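Local coordinates for protein triacylglycerol lipase (Clostridium botulinum, PDB 5AH1) that probably hydrolyses triacylglycerols and other carboxylic esters, synthetic polyesters among them, as a zinc-binding lipase of the alpha/beta-hydrolase fold, at residues 269-274 and 301-306; 274-279 and 288-293. All blocks are in the same frame, centred on the assembly; numbering follows the deposited sequence.

Interaction 1: residues 269-274 and 301-306; sequences LKLDQW and KDIATY. With ZN (zinc ion), chain B.
Trp274 and Asp302 meet beside the zinc ion in a largely buried contact of the indole with a backbone carbonyl and a carboxylate, where the loop after helix 242-257 reaches the N-terminal end of helix 304-308. CZ2 of the six-membered ring touches Asp302: Trp274 CZ2 lies 3.3 Å from Asp302 O, which sits at the ring edge near its plane, and 3.4 Å from Asp302 OD2. Ring and carboxylate planes are turned 55° against each other. A water in the indole plane completes the link, accepting from Trp274 NE1 at 3.2 Å and donating to Asp302 O at 2.7 Å. Asp302 centres an inverse gamma turn, and its CG stands anti to the backbone N (chi1 -171°), which carries the carboxylate to the metal. Asp302 OD2 binds the zinc ion at 2.0 Å, with Asp130, His150 and His156; this Asp-His-His-Asp set, outside the central parallel sheet, is consistent with the zinc site of family I.5 thermoalkalophilic lipases. Trp274 pairs edge-to-face with His156, a second-shell position. Asp302 OD1 is hydrogen-bonded to Ser127, so both carboxylate oxygens are fixed. Ile303, N-cap of helix 304-308, places CD1 4.3 Å from Trp274 NE1; its apolar contact with Leu271 is marginal.

Interaction 2: residues 274-279 and 288-293; sequences WGLKKQ and IERVLD
The irregular chain of 274-279 passes alongside helix 284-292, coming nearest at Leu276 and Val291, whose CA atoms are 7.0 Å apart, and the two backbones are bridged mainly by one long side chain, that of Arg290. With CG anti to the backbone N and a bend at chi3 of 55°, Arg290 leaves the helix and brings its guanidinium to the loop. Arg290 NH2 donates to Lys277 O at 3.0 Å with an N-H...O angle of 158°; the oxygen is close to the guanidinium plane, while the donor is tilted 33° from the carbonyl plane. The same NH2 also forms a salt bridge with Glu282, which in addition accepts from Gln279 N. A water whose O is 3.0 Å from Arg290 NH1 accepts from it and donates to both Gly275 O and Lys277 O, so Lys277 O is gripped directly and through solvent. The amide of Gln279 lies stacked over one guanidinium face, the planes nearly parallel, with Gln279 NE2 3.6 Å above the Arg290 guanidinium plane and over its centre. Leu276 approaches obliquely, Leu276 CD2 standing 3.8 Å from Arg290 NH1. In this surface contact NH1 and NH2 serve a carboxylate, a backbone carbonyl and a water, which probably steadies the charge; the in-plane bond to Lys277 O and the stacked amide probably restrict rotation of the guanidinium and hold the loop against the helix.

How the interactions relate
Following the chain out of helix 242-257, the loop first passes through 269-274 and runs on directly into 274-279, Trp274 belonging to both. Interaction 2 closes first: after eight residues, the last four already helical, the chain returns in the 288-293 part of helix 284-292. Helix 296-299 then leads to 301-306, where interaction 1 closes the larger loop of 26 residues, with the smaller one lying wholly within it. The two contacts also touch directly: Leu271 O and Leu276 N, 3.2 Å apart, probably form a hydrogen bond, and Leu269 packs on Ile288 and Val291. Together they connect the outer helix 284-292, through one continuous loop, to the zinc site and helix 304-308.

Interaction 1: residues 269-274 and 301-306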
ATOM      1  N   LEU A 269      15.028   3.299  -6.011  1.00  9.87           N
ATOM      2  CA  LEU A 269      14.483   2.147  -5.275  1.00 10.27           C
ATOM      3  C   LEU A 269      14.736   2.224  -3.771  1.00  9.41           C
ATOM      4  O   LEU A 269      14.174   1.440  -3.011  1.00  9.59           O
ATOM      5  CB  LEU A 269      15.022   0.834  -5.823  1.00 11.55           C
ATOM      6  CG  LEU A 269      14.712   0.593  -7.297  1.00 14.22           C
ATOM      7  CD1 LEU A 269      15.452  -0.636  -7.796  1.00 16.42           C
ATOM      8  CD2 LEU A 269      13.214   0.464  -7.537  1.00 15.72           C
ATOM      9  N   LYS A 270      15.561   3.175  -3.341  1.00  8.90           N
ATOM     10  CA  LYS A 270      15.698   3.524  -1.923  1.00  8.68           C
ATOM     11  C   LYS A 270      16.146   2.352  -1.050  1.00  8.78           C
ATOM     12  O   LYS A 270      15.740   2.238   0.105  1.00 10.66           O
ATOM     13  CB  LYS A 270      14.393   4.145  -1.398  1.00  9.29           C
ATOM     14  CG  LYS A 270      13.833   5.212  -2.334  1.00 10.03           C
ATOM     15  CD  LYS A 270      12.639   6.000  -1.771  1.00 10.53           C
ATOM     16  CE  LYS A 270      12.162   7.037  -2.771  1.00 10.39           C
ATOM     17  NZ  LYS A 270      11.582   6.455  -3.993  1.00 10.09           N
ATOM     18  N   LEU A 271      17.057   1.535  -1.579  1.00  8.60           N
ATOM     19  CA  LEU A 271      17.605   0.393  -0.850  1.00  9.15           C
ATOM     20  C   LEU A 271      18.948   0.738  -0.186  1.00  8.44           C
ATOM     21  O   LEU A 271      19.817  -0.118  -0.054  1.00  8.52           O
ATOM     22  CB  LEU A 271      17.720  -0.815  -1.795  1.00  9.50           C
ATOM     23  CG  LEU A 271      16.346  -1.375  -2.199  1.00 10.64           C
ATOM     24  CD1 LEU A 271      16.475  -2.284  -3.400  1.00 11.81           C
ATOM     25  CD2 LEU A 271      15.657  -2.096  -1.049  1.00 11.24           C
ATOM     26  N   ASP A 272      19.077   1.985   0.247  1.00  9.60           N
ATOM     27  CA  ASP A 272      20.268   2.489   0.920  1.00 10.56           C
ATOM     28  C   ASP A 272      20.719   1.577   2.063  1.00 10.22           C
ATOM     29  O   ASP A 272      21.918   1.362   2.259  1.00 10.91           O
ATOM     30  CB  ASP A 272      20.015   3.881   1.516  1.00 12.95           C
ATOM     31  CG  ASP A 272      19.542   4.905   0.503  1.00 13.97           C
ATOM     32  OD1 ASP A 272      18.747   4.572  -0.398  1.00 14.02           O
ATOM     33  OD2 ASP A 272      19.958   6.072   0.645  1.00 15.41           O
ATOM     34  N   GLN A 273      19.760   1.063   2.826  1.00  9.49           N
ATOM     35  CA  GLN A 273      20.081   0.338   4.050  1.00  9.92           C
ATOM     36  C   GLN A 273      20.779  -0.982   3.766  1.00  9.09           C
ATOM     37  O   GLN A 273      21.481  -1.497   4.618  1.00  9.68           O
ATOM     38  CB  GLN A 273      18.843   0.145   4.944  1.00 10.94           C
ATOM     39  CG  GLN A 273      17.852  -0.939   4.516  1.00 11.56           C
ATOM     40  CD  GLN A 273      16.888  -0.481   3.450  1.00 13.06           C
ATOM     41  OE1 GLN A 273      17.245   0.244   2.518  1.00 15.63           O
ATOM     42  NE2 GLN A 273      15.641  -0.904   3.582  1.00 12.17           N
ATOM     43  N   TRP A 274      20.550  -1.500   2.559  1.00  8.84           N
ATOM     44  CA  TRP A 274      21.143  -2.741   2.087  1.00  9.23           C
ATOM     45  C   TRP A 274      22.434  -2.540   1.305  1.00  9.79           C
ATOM     46  O   TRP A 274      22.966  -3.494   0.764  1.00 11.15           O
ATOM     47  CB  TRP A 274      20.142  -3.489   1.200  1.00  8.96           C
ATOM     48  CG  TRP A 274      18.919  -3.979   1.930  1.00  9.49           C
ATOM     49  CD1 TRP A 274      17.651  -3.476   1.850  1.00  9.18           C
ATOM     50  CD2 TRP A 274      18.858  -5.069   2.853  1.00  8.72           C
ATOM     51  NE1 TRP A 274      16.799  -4.183   2.661  1.00  9.10           N
ATOM     52  CE2 TRP A 274      17.513  -5.182   3.274  1.00  8.63           C
ATOM     53  CE3 TRP A 274      19.801  -5.978   3.345  1.00  9.53           C
ATOM     54  CZ2 TRP A 274      17.101  -6.143   4.180  1.00  8.97           C
ATOM     55  CZ3 TRP A 274      19.386  -6.936   4.236  1.00  9.54           C
ATOM     56  CH2 TRP A 274      18.038  -7.022   4.639  1.00  9.30           C
ATOM     57  N   LYS A 301      13.947 -12.441   4.895  0.50  7.85           N
ATOM     58  CA  LYS A 301      12.515 -12.169   4.984  0.50  7.48           C
ATOM     59  C   LYS A 301      12.239 -10.676   5.172  0.50  6.74           C
ATOM     60  O   LYS A 301      11.079 -10.269   5.166  0.50  6.48           O
ATOM     61  CB  LYS A 301      11.854 -13.002   6.075  0.50  7.52           C
ATOM     62  CG  LYS A 301      12.251 -12.668   7.483  0.50  9.74           C
ATOM     63  CD  LYS A 301      11.423 -13.518   8.436  0.50 11.10           C
ATOM     64  CE  LYS A 301      11.656 -13.180   9.908  0.50 12.54           C
ATOM     65  NZ  LYS A 301      10.862 -14.105  10.786  0.50 13.46           N
ATOM     66  N   ASP A 302      13.287  -9.863   5.334  1.00  6.74           N
ATOM     67  CA  ASP A 302      13.095  -8.418   5.525  1.00  7.09           C
ATOM     68  C   ASP A 302      13.014  -7.648   4.208  1.00  6.32           C
ATOM     69  O   ASP A 302      13.819  -6.744   3.957  1.00  8.11           O
ATOM     70  CB  ASP A 302      14.240  -7.891   6.397  1.00  7.03           C
ATOM     71  CG  ASP A 302      14.046  -6.455   6.858  1.00  6.68           C
ATOM     72  OD1 ASP A 302      12.900  -6.064   7.196  1.00  6.73           O
ATOM     73  OD2 ASP A 302      15.063  -5.727   6.918  1.00  7.82           O
ATOM     74  N   ILE A 303      12.051  -8.011   3.366  1.00  6.53           N
ATOM     75  CA  ILE A 303      11.917  -7.431   2.026  1.00  7.33           C
ATOM     76  C   ILE A 303      10.437  -7.506   1.605  1.00  7.45           C
ATOM     77  O   ILE A 303       9.696  -8.321   2.138  1.00  8.11           O
ATOM     78  CB  ILE A 303      12.893  -8.164   1.053  1.00  9.52           C
ATOM     79  CG1 ILE A 303      13.133  -7.353  -0.220  1.00 12.45           C
ATOM     80  CG2 ILE A 303      12.420  -9.581   0.795  1.00  9.97           C
ATOM     81  CD1 ILE A 303      13.920  -6.065   0.002  1.00 13.24           C
ATOM     82  N   ALA A 304      10.009  -6.661   0.670  1.00  7.00           N
ATOM     83  CA  ALA A 304       8.579  -6.577   0.379  1.00  7.48           C
ATOM     84  C   ALA A 304       7.975  -7.884  -0.135  1.00  7.86           C
ATOM     85  O   ALA A 304       6.843  -8.209   0.193  1.00  8.36           O
ATOM     86  CB  ALA A 304       8.289  -5.456  -0.615  1.00  7.87           C
ATOM     87  N   THR A 305       8.708  -8.610  -0.964  1.00  8.17           N
ATOM     88  CA  THR A 305       8.177  -9.812  -1.588  1.00  8.82           C
ATOM     89  C   THR A 305       7.789 -10.866  -0.542  1.00  8.09           C
ATOM     90  O   THR A 305       6.776 -11.561  -0.704  1.00  8.59           O
ATOM     91  CB  THR A 305       9.164 -10.347  -2.661  1.00 10.43           C
ATOM     92  OG1 THR A 305      10.502 -10.261  -2.176  1.00  9.79           O
ATOM     93  CG2 THR A 305       9.066  -9.494  -3.901  1.00 10.44           C
ATOM     94  N   TYR A 306       8.541 -10.954   0.554  1.00  8.02           N
ATOM     95  CA  TYR A 306       8.163 -11.831   1.657  1.00  7.78           C
ATOM     96  C   TYR A 306       6.936 -11.286   2.389  1.00  7.16           C
ATOM     97  O   TYR A 306       5.971 -12.010   2.659  1.00  7.58           O
ATOM     98  CB  TYR A 306       9.313 -12.029   2.642  1.00  8.13           C
ATOM     99  CG  TYR A 306       8.863 -12.807   3.854  1.00  7.76           C
ATOM    100  CD1 TYR A 306       8.763 -14.189   3.826  1.00  8.93           C
ATOM    101  CD2 TYR A 306       8.483 -12.154   5.018  1.00  8.50           C
ATOM    102  CE1 TYR A 306       8.325 -14.898   4.924  1.00 10.26           C
ATOM    103  CE2 TYR A 306       8.035 -12.849   6.108  1.00  9.27           C
ATOM    104  CZ  TYR A 306       7.960 -14.215   6.072  1.00 10.69           C
ATOM    105  OH  TYR A 306       7.498 -14.897   7.178  1.00 12.86           O
TER
HETATM  106 ZN    ZN B1455      14.839  -3.986   7.814  1.00  8.88          ZN
HETATM  107  O   HOH W   1      13.727  -4.050   3.414  1.00  8.71           O

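Interaction 2: residues 274-279 and 288-293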
ATOM      1  N   TRP A 274      20.550  -1.500   2.559  1.00  8.84           N
ATOM      2  CA  TRP A 274      21.143  -2.741   2.087  1.00  9.23           C
ATOM      3  C   TRP A 274      22.434  -2.540   1.305  1.00  9.79           C
ATOM      4  O   TRP A 274      22.966  -3.494   0.764  1.00 11.15           O
ATOM      5  CB  TRP A 274      20.142  -3.489   1.200  1.00  8.96           C
ATOM      6  CG  TRP A 274      18.919  -3.979   1.930  1.00  9.49           C
ATOM      7  CD1 TRP A 274      17.651  -3.476   1.850  1.00  9.18           C
ATOM      8  CD2 TRP A 274      18.858  -5.069   2.853  1.00  8.72           C
ATOM      9  NE1 TRP A 274      16.799  -4.183   2.661  1.00  9.10           N
ATOM     10  CE2 TRP A 274      17.513  -5.182   3.274  1.00  8.63           C
ATOM     11  CE3 TRP A 274      19.801  -5.978   3.345  1.00  9.53           C
ATOM     12  CZ2 TRP A 274      17.101  -6.143   4.180  1.00  8.97           C
ATOM     13  CZ3 TRP A 274      19.386  -6.936   4.236  1.00  9.54           C
ATOM     14  CH2 TRP A 274      18.038  -7.022   4.639  1.00  9.30           C
ATOM     15  N   GLY A 275      22.945  -1.316   1.243  1.00  9.65           N
ATOM     16  CA  GLY A 275      24.142  -1.044   0.467  1.00 10.70           C
ATOM     17  C   GLY A 275      23.865  -1.095  -1.020  1.00 10.39           C
ATOM     18  O   GLY A 275      24.781  -1.347  -1.804  1.00 11.06           O
ATOM     19  N   LEU A 276      22.620  -0.815  -1.409  1.00  9.57           N
ATOM     20  CA  LEU A 276      22.213  -0.867  -2.805  1.00  9.80           C
ATOM     21  C   LEU A 276      21.819   0.502  -3.373  1.00 10.15           C
ATOM     22  O   LEU A 276      20.969   0.580  -4.244  1.00 11.00           O
ATOM     23  CB  LEU A 276      21.082  -1.897  -2.986  1.00  9.90           C
ATOM     24  CG  LEU A 276      21.519  -3.357  -2.780  1.00 10.63           C
ATOM     25  CD1 LEU A 276      20.314  -4.270  -2.802  1.00 11.96           C
ATOM     26  CD2 LEU A 276      22.539  -3.780  -3.828  1.00 13.55           C
ATOM     27  N   LYS A 277      22.501   1.564  -2.956  1.00 11.19           N
ATOM     28  CA  LYS A 277      22.371   2.845  -3.652  1.00 12.28           C
ATOM     29  C   LYS A 277      22.951   2.746  -5.058  1.00 12.97           C
ATOM     30  O   LYS A 277      23.889   1.983  -5.295  1.00 12.97           O
ATOM     31  CB  LYS A 277      23.099   3.951  -2.891  1.00 14.43           C
ATOM     32  CG  LYS A 277      22.503   4.200  -1.531  1.00 17.77           C
ATOM     33  CD  LYS A 277      23.339   5.164  -0.701  1.00 20.98           C
ATOM     34  CE  LYS A 277      23.221   6.586  -1.180  1.00 23.42           C
ATOM     35  NZ  LYS A 277      23.601   7.520  -0.077  1.00 24.46           N
ATOM     36  N   LYS A 278      22.416   3.528  -5.990  1.00 13.50           N
ATOM     37  CA  LYS A 278      23.035   3.664  -7.300  1.00 15.04           C
ATOM     38  C   LYS A 278      24.471   4.181  -7.146  1.00 16.18           C
ATOM     39  O   LYS A 278      24.717   5.152  -6.434  1.00 17.64           O
ATOM     40  CB  LYS A 278      22.217   4.601  -8.181  1.00 16.70           C
ATOM     41  CG  LYS A 278      22.743   4.671  -9.615  1.00 18.64           C
ATOM     42  CD  LYS A 278      21.656   5.009 -10.625  1.00 22.39           C
ATOM     43  CE  LYS A 278      21.182   6.405 -10.458  1.00 23.81           C
ATOM     44  NZ  LYS A 278      20.307   6.780 -11.596  1.00 23.81           N
ATOM     45  N   GLN A 279      25.421   3.518  -7.799  1.00 16.09           N
ATOM     46  CA  GLN A 279      26.837   3.862  -7.648  1.00 17.24           C
ATOM     47  C   GLN A 279      27.219   5.096  -8.455  1.00 16.27           C
ATOM     48  O   GLN A 279      26.567   5.442  -9.439  1.00 15.61           O
ATOM     49  CB  GLN A 279      27.722   2.681  -8.060  1.00 19.53           C
ATOM     50  CG  GLN A 279      27.550   1.434  -7.193  1.00 22.89           C
ATOM     51  CD  GLN A 279      28.164   0.180  -7.821  1.00 25.94           C
ATOM     52  OE1 GLN A 279      28.431   0.137  -9.022  1.00 27.56           O
ATOM     53  NE2 GLN A 279      28.352  -0.856  -7.010  1.00 27.70           N
ATOM     54  N   ILE A 288      19.439  -0.918 -12.135  1.00 12.86           N
ATOM     55  CA  ILE A 288      18.294  -1.825 -12.089  1.00 14.09           C
ATOM     56  C   ILE A 288      18.712  -3.292 -12.234  1.00 14.48           C
ATOM     57  O   ILE A 288      18.234  -4.162 -11.497  1.00 14.03           O
ATOM     58  CB  ILE A 288      17.236  -1.442 -13.164  1.00 15.98           C
ATOM     59  CG1 ILE A 288      16.622  -0.065 -12.863  1.00 17.50           C
ATOM     60  CG2 ILE A 288      16.150  -2.510 -13.264  1.00 16.37           C
ATOM     61  CD1 ILE A 288      16.117   0.156 -11.461  1.00 18.87           C
ATOM     62  N   GLU A 289      19.603  -3.573 -13.177  1.00 14.50           N
ATOM     63  CA  GLU A 289      20.067  -4.940 -13.367  1.00 16.30           C
ATOM     64  C   GLU A 289      20.769  -5.445 -12.106  1.00 14.71           C
ATOM     65  O   GLU A 289      20.592  -6.598 -11.693  1.00 14.17           O
ATOM     66  CB  GLU A 289      21.001  -5.010 -14.579  1.00 20.48           C
ATOM     67  CG  GLU A 289      21.416  -6.418 -14.964  1.00 26.08           C
ATOM     68  CD  GLU A 289      21.953  -6.499 -16.380  1.00 31.10           C
ATOM     69  OE1 GLU A 289      22.312  -5.445 -16.952  1.00 33.24           O
ATOM     70  OE2 GLU A 289      22.012  -7.625 -16.924  1.00 33.44           O
ATOM     71  N   ARG A 290      21.577  -4.583 -11.499  1.00 14.27           N
ATOM     72  CA  ARG A 290      22.308  -4.953 -10.301  1.00 14.24           C
ATOM     73  C   ARG A 290      21.356  -5.249  -9.136  1.00 13.35           C
ATOM     74  O   ARG A 290      21.527  -6.248  -8.429  1.00 14.34           O
ATOM     75  CB  ARG A 290      23.319  -3.862  -9.950  1.00 15.06           C
ATOM     76  CG  ARG A 290      24.278  -4.238  -8.853  1.00 15.94           C
ATOM     77  CD  ARG A 290      25.434  -3.254  -8.781  1.00 15.48           C
ATOM     78  NE  ARG A 290      25.000  -1.870  -8.644  1.00 15.07           N
ATOM     79  CZ  ARG A 290      24.705  -1.276  -7.486  1.00 15.07           C
ATOM     80  NH1 ARG A 290      24.780  -1.936  -6.334  1.00 15.13           N
ATOM     81  NH2 ARG A 290      24.330  -0.002  -7.482  1.00 15.01           N
ATOM     82  N   VAL A 291      20.334  -4.417  -8.958  1.00 12.91           N
ATOM     83  CA  VAL A 291      19.338  -4.669  -7.926  1.00 12.49           C
ATOM     84  C   VAL A 291      18.560  -5.961  -8.213  1.00 11.80           C
ATOM     85  O   VAL A 291      18.360  -6.779  -7.316  1.00 11.98           O
ATOM     86  CB  VAL A 291      18.393  -3.468  -7.763  1.00 12.86           C
ATOM     87  CG1 VAL A 291      17.252  -3.794  -6.827  1.00 13.68           C
ATOM     88  CG2 VAL A 291      19.171  -2.269  -7.234  1.00 13.90           C
ATOM     89  N   LEU A 292      18.134  -6.163  -9.459  1.00 11.34           N
ATOM     90  CA  LEU A 292      17.434  -7.402  -9.812  1.00 12.81           C
ATOM     91  C   LEU A 292      18.242  -8.658  -9.547  1.00 12.87           C
ATOM     92  O   LEU A 292      17.681  -9.691  -9.166  1.00 13.40           O
ATOM     93  CB  LEU A 292      17.008  -7.383 -11.275  1.00 14.60           C
ATOM     94  CG  LEU A 292      15.800  -6.500 -11.554  1.00 16.03           C
ATOM     95  CD1 LEU A 292      15.596  -6.380 -13.047  1.00 17.43           C
ATOM     96  CD2 LEU A 292      14.534  -7.067 -10.886  1.00 17.89           C
ATOM     97  N   ASP A 293      19.552  -8.567  -9.745  1.00 13.37           N
ATOM     98  CA  ASP A 293      20.446  -9.710  -9.581  1.00 14.96           C
ATOM     99  C   ASP A 293      20.933  -9.885  -8.148  1.00 14.88           C
ATOM    100  O   ASP A 293      21.685 -10.817  -7.855  1.00 16.97           O
ATOM    101  CB  ASP A 293      21.669  -9.558 -10.489  1.00 17.52           C
ATOM    102  CG  ASP A 293      21.352  -9.789 -11.948  1.00 20.69           C
ATOM    103  OD1 ASP A 293      20.205 -10.162 -12.276  1.00 22.43           O
ATOM    104  OD2 ASP A 293      22.265  -9.606 -12.775  1.00 21.58           O
TER
HETATM  105  O   HOH W   2      25.374  -0.052  -4.142  1.00 13.90           O